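Long-range contacts in NEDD8-conjugating enzyme UBC12 (PDB 3O2U), which accepts the ubiquitin-like protein Rub1 (NEDD8) from its E1 enzyme as a thioester and catalyses its attachment to other proteins, chiefly the cullin Cdc53: residues 49-54 with 64-69; 84-89 with 97-102. One frame throughout, in Å; residues are numbered along the deposited sequence. Where two conformers were deposited one is given.

Interaction 1: 49-54 with 64-69; sequences LNVITS and PKLEVI
Leu49 faces Val68 in a non-hydrogen-bonded antiparallel pair. Its CG stands anti to the backbone N (chi1 -176°), which brings CD1 to 4.3 Å from CD1 of Leu66; Val68 CG2 is almost as near. Ile135 of helix 131-143 touches both Leu49 and Val68, so this apolar row belongs to the helix-covered face of the sheet. Asn50 and Glu67 form the hydrogen-bonded pair that follows: Asn50 N gives to Glu67 O, and Glu67 N returns to Asn50 O at 2.8 Å. On the other face their side chains run side by side, amide and carboxylate planes 49° apart. Asn50 OD1 and Glu67 OE1 are both acceptors, 3.1 Å apart without a bond; the carboxylate finds its partner through OE2 at Asn83 ND2. Val51 returns to the apolar face, where its CG1 lies 4.2 Å from Leu66 CD2. At Ile52 the register slips. Lys65 O accepts two donors, Ile52 N at 2.8 Å and Thr53 N at 3.0 Å, each tilted out of the carbonyl plane, and Ile52 CG1 lies over the backbone at Glu67 N, 4.1 Å from Glu67 CB. Thr53 restores the pairing by accepting from Lys65 N, while its CG2 lies 3.9 Å from Pro64 CA. Lys65 itself bends away to a salt bridge with Asp87. Two residues opposite one define a classic beta bulge, here at the end of the edge strand pairing in the antiparallel sheet of the ubiquitin-conjugating (UBC) fold.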
ATOM      1  N   LEU A  49      -8.916   7.603  -1.238  1.00 20.47           N
ATOM      2  CA  LEU A  49      -7.481   7.796  -1.386  1.00 20.64           C
ATOM      3  C   LEU A  49      -7.138   9.247  -1.084  1.00 25.26           C
ATOM      4  O   LEU A  49      -7.830  10.153  -1.537  1.00 24.40           O
ATOM      5  CB  LEU A  49      -7.043   7.424  -2.802  1.00 21.00           C
ATOM      6  CG  LEU A  49      -5.542   7.475  -3.082  1.00 26.07           C
ATOM      7  CD1 LEU A  49      -5.179   6.651  -4.283  1.00 24.71           C
ATOM      8  CD2 LEU A  49      -5.085   8.918  -3.290  1.00 25.87           C
ATOM      9  N   ASN A  50      -6.077   9.450  -0.308  1.00 20.18           N
ATOM     10  CA  ASN A  50      -5.576  10.779   0.020  1.00 22.49           C
ATOM     11  C   ASN A  50      -4.145  10.882  -0.453  1.00 20.53           C
ATOM     12  O   ASN A  50      -3.319  10.016  -0.139  1.00 19.77           O
ATOM     13  CB  ASN A  50      -5.615  11.014   1.531  1.00 20.69           C
ATOM     14  CG  ASN A  50      -7.030  11.019   2.079  1.00 26.28           C
ATOM     15  OD1 ASN A  50      -7.338  10.341   3.064  1.00 32.01           O
ATOM     16  ND2 ASN A  50      -7.907  11.768   1.428  1.00 22.51           N
ATOM     17  N   VAL A  51      -3.845  11.926  -1.212  1.00 19.10           N
ATOM     18  CA  VAL A  51      -2.468  12.170  -1.592  1.00 18.63           C
ATOM     19  C   VAL A  51      -1.826  12.846  -0.402  1.00 20.55           C
ATOM     20  O   VAL A  51      -2.253  13.926  -0.016  1.00 24.71           O
ATOM     21  CB  VAL A  51      -2.355  13.115  -2.798  1.00 21.78           C
ATOM     22  CG1 VAL A  51      -0.889  13.347  -3.129  1.00 24.69           C
ATOM     23  CG2 VAL A  51      -3.105  12.554  -4.007  1.00 24.27           C
ATOM     24  N   ILE A  52      -0.806  12.226   0.179  1.00 17.75           N
ATOM     25  CA  ILE A  52      -0.136  12.811   1.340  1.00 20.03           C
ATOM     26  C   ILE A  52       1.022  13.682   0.852  1.00 24.99           C
ATOM     27  O   ILE A  52       1.105  14.877   1.180  1.00 24.28           O
ATOM     28  CB  ILE A  52       0.405  11.735   2.314  1.00 20.58           C
ATOM     29  CG1 ILE A  52      -0.722  10.842   2.837  1.00 19.89           C
ATOM     30  CG2 ILE A  52       1.119  12.385   3.503  1.00 23.90           C
ATOM     31  CD1 ILE A  52      -1.850  11.608   3.511  1.00 21.71           C
ATOM     32  N   THR A  53       1.924  13.068   0.088  1.00 22.03           N
ATOM     33  CA  THR A  53       2.973  13.797  -0.622  1.00 20.94           C
ATOM     34  C   THR A  53       2.801  13.544  -2.119  1.00 23.72           C
ATOM     35  O   THR A  53       2.768  12.392  -2.557  1.00 24.70           O
ATOM     36  CB  THR A  53       4.366  13.348  -0.198  1.00 25.64           C
ATOM     37  OG1 THR A  53       4.597  13.736   1.162  1.00 34.74           O
ATOM     38  CG2 THR A  53       5.421  13.991  -1.106  1.00 33.87           C
ATOM     39  N   SER A  54       2.678  14.617  -2.894  1.00 22.20           N
ATOM     40  CA  SER A  54       2.333  14.518  -4.318  1.00 25.04           C
ATOM     41  C   SER A  54       3.533  14.223  -5.226  1.00 24.44           C
ATOM     42  O   SER A  54       4.637  14.700  -4.969  1.00 21.87           O
ATOM     43  CB  SER A  54       1.687  15.827  -4.783  1.00 29.50           C
ATOM     44  OG  SER A  54       1.608  15.901  -6.201  1.00 24.79           O
ATOM     45  N   PRO A  64       6.864  10.531  -3.133  1.00 24.59           N
ATOM     46  CA  PRO A  64       5.403  10.616  -3.158  1.00 19.20           C
ATOM     47  C   PRO A  64       4.830   9.598  -2.183  1.00 17.61           C
ATOM     48  O   PRO A  64       5.401   8.514  -1.995  1.00 18.43           O
ATOM     49  CB  PRO A  64       5.054  10.240  -4.604  1.00 20.95           C
ATOM     50  CG  PRO A  64       6.312  10.574  -5.397  1.00 18.72           C
ATOM     51  CD  PRO A  64       7.428  10.217  -4.460  1.00 20.10           C
ATOM     52  N   LYS A  65       3.708   9.935  -1.569  1.00 16.40           N
ATOM     53  CA  LYS A  65       3.105   9.046  -0.584  1.00 17.52           C
ATOM     54  C   LYS A  65       1.589   9.200  -0.612  1.00 19.20           C
ATOM     55  O   LYS A  65       1.066  10.325  -0.685  1.00 16.69           O
ATOM     56  CB  LYS A  65       3.666   9.339   0.809  1.00 24.44           C
ATOM     57  CG  LYS A  65       3.136   8.423   1.902  1.00 28.55           C
ATOM     58  CD  LYS A  65       3.537   8.952   3.275  1.00 34.24           C
ATOM     59  CE  LYS A  65       5.051   8.933   3.436  1.00 31.57           C
ATOM     60  NZ  LYS A  65       5.438   7.686   4.137  1.00 30.82           N
ATOM     61  N   LEU A  66       0.891   8.068  -0.614  1.00 16.93           N
ATOM     62  CA  LEU A  66      -0.573   8.066  -0.665  1.00 20.35           C
ATOM     63  C   LEU A  66      -1.090   7.312   0.545  1.00 18.11           C
ATOM     64  O   LEU A  66      -0.429   6.394   1.034  1.00 18.08           O
ATOM     65  CB  LEU A  66      -1.076   7.346  -1.927  1.00 15.44           C
ATOM     66  CG  LEU A  66      -0.392   7.681  -3.255  1.00 19.10           C
ATOM     67  CD1 LEU A  66      -0.905   6.765  -4.372  1.00 18.15           C
ATOM     68  CD2 LEU A  66      -0.587   9.147  -3.626  1.00 21.32           C
ATOM     69  N   GLU A  67      -2.269   7.697   1.014  1.00 14.59           N
ATOM     70  CA  GLU A  67      -2.981   6.911   2.013  1.00 16.14           C
ATOM     71  C   GLU A  67      -4.181   6.271   1.332  1.00 15.59           C
ATOM     72  O   GLU A  67      -4.979   6.959   0.700  1.00 16.15           O
ATOM     73  CB  GLU A  67      -3.481   7.781   3.162  1.00 15.98           C
ATOM     74  CG  GLU A  67      -4.225   6.972   4.234  1.00 17.07           C
ATOM     75  CD  GLU A  67      -4.918   7.842   5.255  1.00 21.02           C
ATOM     76  OE1 GLU A  67      -5.275   8.995   4.921  1.00 24.73           O
ATOM     77  OE2 GLU A  67      -5.117   7.363   6.393  1.00 24.05           O
ATOM     78  N   VAL A  68      -4.311   4.958   1.458  1.00 17.77           N
ATOM     79  CA  VAL A  68      -5.436   4.256   0.843  1.00 16.70           C
ATOM     80  C   VAL A  68      -6.298   3.690   1.954  1.00 17.68           C
ATOM     81  O   VAL A  68      -5.799   2.968   2.796  1.00 17.39           O
ATOM     82  CB  VAL A  68      -4.966   3.094  -0.060  1.00 16.13           C
ATOM     83  CG1 VAL A  68      -6.163   2.252  -0.505  1.00 18.39           C
ATOM     84  CG2 VAL A  68      -4.233   3.633  -1.270  1.00 16.44           C
ATOM     85  N   ILE A  69      -7.588   4.017   1.942  1.00 18.03           N
ATOM     86  CA  ILE A  69      -8.510   3.575   2.991  1.00 15.86           C
ATOM     87  C   ILE A  69      -9.553   2.595   2.441  1.00 17.22           C
ATOM     88  O   ILE A  69     -10.415   2.968   1.646  1.00 19.82           O
ATOM     89  CB  ILE A  69      -9.235   4.762   3.632  1.00 18.63           C
ATOM     90  CG1 ILE A  69      -8.216   5.746   4.225  1.00 17.80           C
ATOM     91  CG2 ILE A  69     -10.204   4.260   4.712  1.00 20.46           C
ATOM     92  CD1 ILE A  69      -8.823   7.040   4.741  1.00 23.01           C
TER

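Interaction 2: 84-89 with 97-102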
ATOM      1  N   PHE A  84      -3.878   2.234   4.620  1.00 16.20           N
ATOM      2  CA  PHE A  84      -2.533   1.827   4.216  1.00 13.99           C
ATOM      3  C   PHE A  84      -1.795   3.063   3.721  1.00 16.31           C
ATOM      4  O   PHE A  84      -2.391   3.955   3.116  1.00 15.40           O
ATOM      5  CB  PHE A  84      -2.569   0.837   3.038  1.00 11.37           C
ATOM      6  CG  PHE A  84      -3.278  -0.452   3.335  1.00 16.68           C
ATOM      7  CD1 PHE A  84      -2.567  -1.584   3.730  1.00 15.92           C
ATOM      8  CD2 PHE A  84      -4.660  -0.539   3.220  1.00 15.03           C
ATOM      9  CE1 PHE A  84      -3.236  -2.797   3.994  1.00 18.69           C
ATOM     10  CE2 PHE A  84      -5.329  -1.744   3.481  1.00 14.38           C
ATOM     11  CZ  PHE A  84      -4.621  -2.865   3.869  1.00 15.33           C
ATOM     12  N   ASN A  85      -0.494   3.102   3.957  1.00 16.04           N
ATOM     13  CA  ASN A  85       0.348   4.106   3.325  1.00 15.61           C
ATOM     14  C   ASN A  85       1.062   3.428   2.170  1.00 16.92           C
ATOM     15  O   ASN A  85       1.533   2.296   2.308  1.00 16.58           O
ATOM     16  CB  ASN A  85       1.375   4.662   4.310  1.00 19.93           C
ATOM     17  CG  ASN A  85       0.968   6.006   4.899  1.00 22.25           C
ATOM     18  OD1 ASN A  85      -0.023   6.609   4.489  1.00 27.50           O
ATOM     19  ND2 ASN A  85       1.734   6.474   5.870  1.00 24.48           N
ATOM     20  N   LEU A  86       1.115   4.100   1.029  1.00 14.30           N
ATOM     21  CA  LEU A  86       1.888   3.615  -0.113  1.00 17.17           C
ATOM     22  C   LEU A  86       3.017   4.609  -0.395  1.00 17.11           C
ATOM     23  O   LEU A  86       2.742   5.778  -0.705  1.00 17.82           O
ATOM     24  CB  LEU A  86       0.995   3.483  -1.353  1.00 15.49           C
ATOM     25  CG  LEU A  86       0.055   2.268  -1.467  1.00 15.36           C
ATOM     26  CD1 LEU A  86      -0.938   2.213  -0.321  1.00 17.29           C
ATOM     27  CD2 LEU A  86      -0.676   2.337  -2.777  1.00 10.42           C
ATOM     28  N   ASP A  87       4.265   4.154  -0.286  1.00 17.58           N
ATOM     29  CA  ASP A  87       5.450   5.009  -0.433  0.55 19.89           C
ATOM     30  C   ASP A  87       6.217   4.655  -1.714  1.00 18.68           C
ATOM     31  O   ASP A  87       6.708   3.527  -1.848  1.00 17.44           O
ATOM     32  CB  ASP A  87       6.390   4.824   0.765  0.55 20.33           C
ATOM     33  CG  ASP A  87       5.706   5.055   2.105  0.55 23.24           C
ATOM     34  OD1 ASP A  87       4.722   5.806   2.165  0.55 24.53           O
ATOM     35  OD2 ASP A  87       6.164   4.484   3.119  0.55 30.88           O
ATOM     36  N   PHE A  88       6.337   5.610  -2.625  1.00 16.63           N
ATOM     37  CA  PHE A  88       6.947   5.378  -3.932  1.00 19.97           C
ATOM     38  C   PHE A  88       8.379   5.886  -3.946  1.00 23.83           C
ATOM     39  O   PHE A  88       8.653   6.962  -3.437  1.00 24.15           O
ATOM     40  CB  PHE A  88       6.152   6.114  -5.007  1.00 15.27           C
ATOM     41  CG  PHE A  88       4.752   5.620  -5.154  1.00 16.85           C
ATOM     42  CD1 PHE A  88       4.406   4.795  -6.209  1.00 17.05           C
ATOM     43  CD2 PHE A  88       3.788   5.944  -4.217  1.00 15.85           C
ATOM     44  CE1 PHE A  88       3.122   4.314  -6.328  1.00 17.46           C
ATOM     45  CE2 PHE A  88       2.499   5.473  -4.330  1.00 17.12           C
ATOM     46  CZ  PHE A  88       2.163   4.658  -5.392  1.00 18.97           C
ATOM     47  N   ASN A  89       9.292   5.112  -4.522  1.00 26.24           N
ATOM     48  CA  ASN A  89      10.660   5.596  -4.731  1.00 24.96           C
ATOM     49  C   ASN A  89      10.842   6.020  -6.190  1.00 27.40           C
ATOM     50  O   ASN A  89       9.898   5.941  -6.985  1.00 21.98           O
ATOM     51  CB  ASN A  89      11.679   4.535  -4.304  1.00 24.00           C
ATOM     52  CG  ASN A  89      11.544   3.249  -5.085  1.00 26.60           C
ATOM     53  OD1 ASN A  89      11.102   3.249  -6.235  1.00 23.04           O
ATOM     54  ND2 ASN A  89      11.942   2.137  -4.468  1.00 30.86           N
ATOM     55  N   PRO A  97       5.227   0.562  -5.059  1.00 16.08           N
ATOM     56  CA  PRO A  97       5.460   1.284  -3.804  1.00 18.85           C
ATOM     57  C   PRO A  97       5.607   0.303  -2.666  1.00 20.52           C
ATOM     58  O   PRO A  97       5.135  -0.833  -2.762  1.00 16.36           O
ATOM     59  CB  PRO A  97       4.163   2.079  -3.613  1.00 16.16           C
ATOM     60  CG  PRO A  97       3.106   1.213  -4.310  1.00 15.42           C
ATOM     61  CD  PRO A  97       3.848   0.741  -5.551  1.00 15.59           C
ATOM     62  N   LYS A  98       6.260   0.738  -1.593  1.00 17.10           N
ATOM     63  CA  LYS A  98       6.204   0.008  -0.332  1.00 19.20           C
ATOM     64  C   LYS A  98       4.812   0.206   0.279  1.00 17.16           C
ATOM     65  O   LYS A  98       4.323   1.310   0.325  1.00 15.59           O
ATOM     66  CB  LYS A  98       7.270   0.543   0.622  1.00 20.05           C
ATOM     67  CG  LYS A  98       7.101   0.076   2.059  1.00 26.20           C
ATOM     68  CD  LYS A  98       8.430   0.112   2.777  1.00 34.59           C
ATOM     69  CE  LYS A  98       8.309  -0.407   4.199  1.00 40.88           C
ATOM     70  NZ  LYS A  98       7.537   0.558   5.022  1.00 42.90           N
ATOM     71  N   VAL A  99       4.166  -0.870   0.715  1.00 15.40           N
ATOM     72  CA  VAL A  99       2.830  -0.765   1.283  1.00 16.63           C
ATOM     73  C   VAL A  99       2.925  -1.097   2.772  1.00 20.46           C
ATOM     74  O   VAL A  99       3.525  -2.104   3.149  1.00 21.35           O
ATOM     75  CB  VAL A  99       1.857  -1.720   0.556  1.00 18.47           C
ATOM     76  CG1 VAL A  99       0.472  -1.718   1.207  1.00 18.55           C
ATOM     77  CG2 VAL A  99       1.786  -1.354  -0.928  1.00 16.15           C
ATOM     78  N   VAL A 100       2.365  -0.232   3.608  1.00 15.79           N
ATOM     79  CA  VAL A 100       2.353  -0.443   5.055  1.00 16.20           C
ATOM     80  C   VAL A 100       0.933  -0.303   5.580  1.00 16.78           C
ATOM     81  O   VAL A 100       0.297   0.731   5.371  1.00 17.24           O
ATOM     82  CB  VAL A 100       3.231   0.611   5.779  1.00 19.57           C
ATOM     83  CG1 VAL A 100       3.206   0.387   7.275  1.00 22.93           C
ATOM     84  CG2 VAL A 100       4.658   0.559   5.266  1.00 24.50           C
ATOM     85  N   CYS A 101       0.432  -1.327   6.260  1.00 16.31           N
ATOM     86  CA  CYS A 101      -0.893  -1.233   6.892  1.00 18.04           C
ATOM     87  C   CYS A 101      -0.768  -0.468   8.209  1.00 21.60           C
ATOM     88  O   CYS A 101       0.110  -0.757   9.018  1.00 18.48           O
ATOM     89  CB  CYS A 101      -1.499  -2.625   7.132  1.00 15.35           C
ATOM     90  SG  CYS A 101      -3.159  -2.568   7.908  1.00 17.74           S
ATOM     91  N   LEU A 102      -1.645   0.512   8.411  1.00 18.23           N
ATOM     92  CA  LEU A 102      -1.504   1.471   9.490  1.00 18.64           C
ATOM     93  C   LEU A 102      -2.361   1.114  10.692  1.00 24.51           C
ATOM     94  O   LEU A 102      -2.436   1.881  11.643  1.00 24.74           O
ATOM     95  CB  LEU A 102      -1.882   2.874   9.005  1.00 17.08           C
ATOM     96  CG  LEU A 102      -1.136   3.354   7.765  1.00 19.89           C
ATOM     97  CD1 LEU A 102      -1.536   4.785   7.455  1.00 20.61           C
ATOM     98  CD2 LEU A 102       0.373   3.238   7.983  1.00 20.99           C
TER
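Phe88 and Pro97 lie side by side at the end of the strand pairing, with a CH-pi contact between them. From CB, the Phe88 side chain leaves with CG anti to its carbonyl carbon (chi1 -64°), and this lays one face of the ring against the proline. CG and CD2 each meet Pro97 CB at 3.9 Å, and CD1 and CE2 lie slightly nearer to the same carbon. CE1 and CZ, farther out, approach both Pro97 CB and CG at 3.7 Å. The near-equal spacing around the ring shows CB centred over one face, 3.5 Å from the centroid and 6° off the normal. Replacing Phe88 by an alanine would probably strip Pro97 CB and CG of this aromatic floor and open a gap beside Tyr92, whose ring packs edge-to-face with that of Phe88. Next along the strand, Leu86 CG meets Val99 CG2 at 4.1 Å, their side chains pointing the same way. Beyond them the Phe84 ring takes Cys101 obliquely: CE1 is 3.6 Å from Cys101 CB, and SG stands 4.5 Å from the ring centroid, a sulfur-aromatic contact. On the opposite face Leu102 crosses Asn85 at about a right angle, its CD1 3.8 Å from Asn85 CG. Four backbone bonds join the pairs Asn85-Val100 and Asp87-Lys98, and the strand directions differ by 163°. Helix 131-143 covers the apolar face through Leu131, Ile134 and Phe142. Strands 82-87 and 98-101, antiparallel and consecutive in the chain, make a beta hairpin, the last two strands of the four-stranded sheet of the E2 fold.

Overall arrangement
Both interactions lie in one antiparallel sheet whose strands follow chain order: 47-51, 65-70, 82-87, 98-101. Interaction 1 joins the first two and closes before interaction 2, which joins the last two, opens. Their centres are about 9 Å apart, and the inner strands 65-70 and 82-87 connect them: Val68 N lies 2.7 Å from Phe84 O and Leu66 O lies 2.8 Å from Leu86 N, both probable hydrogen bonds. Leu66 CD1 also packs on Phe88 CE2. Helix 131-143 touches side chains of both pairings, consistent with a single sheet-helix core. The side chain of Val99 in interaction 2 is about 10 Å from that of Cys117, the predicted thioester-forming residue, whereas interaction 1 lies away from it.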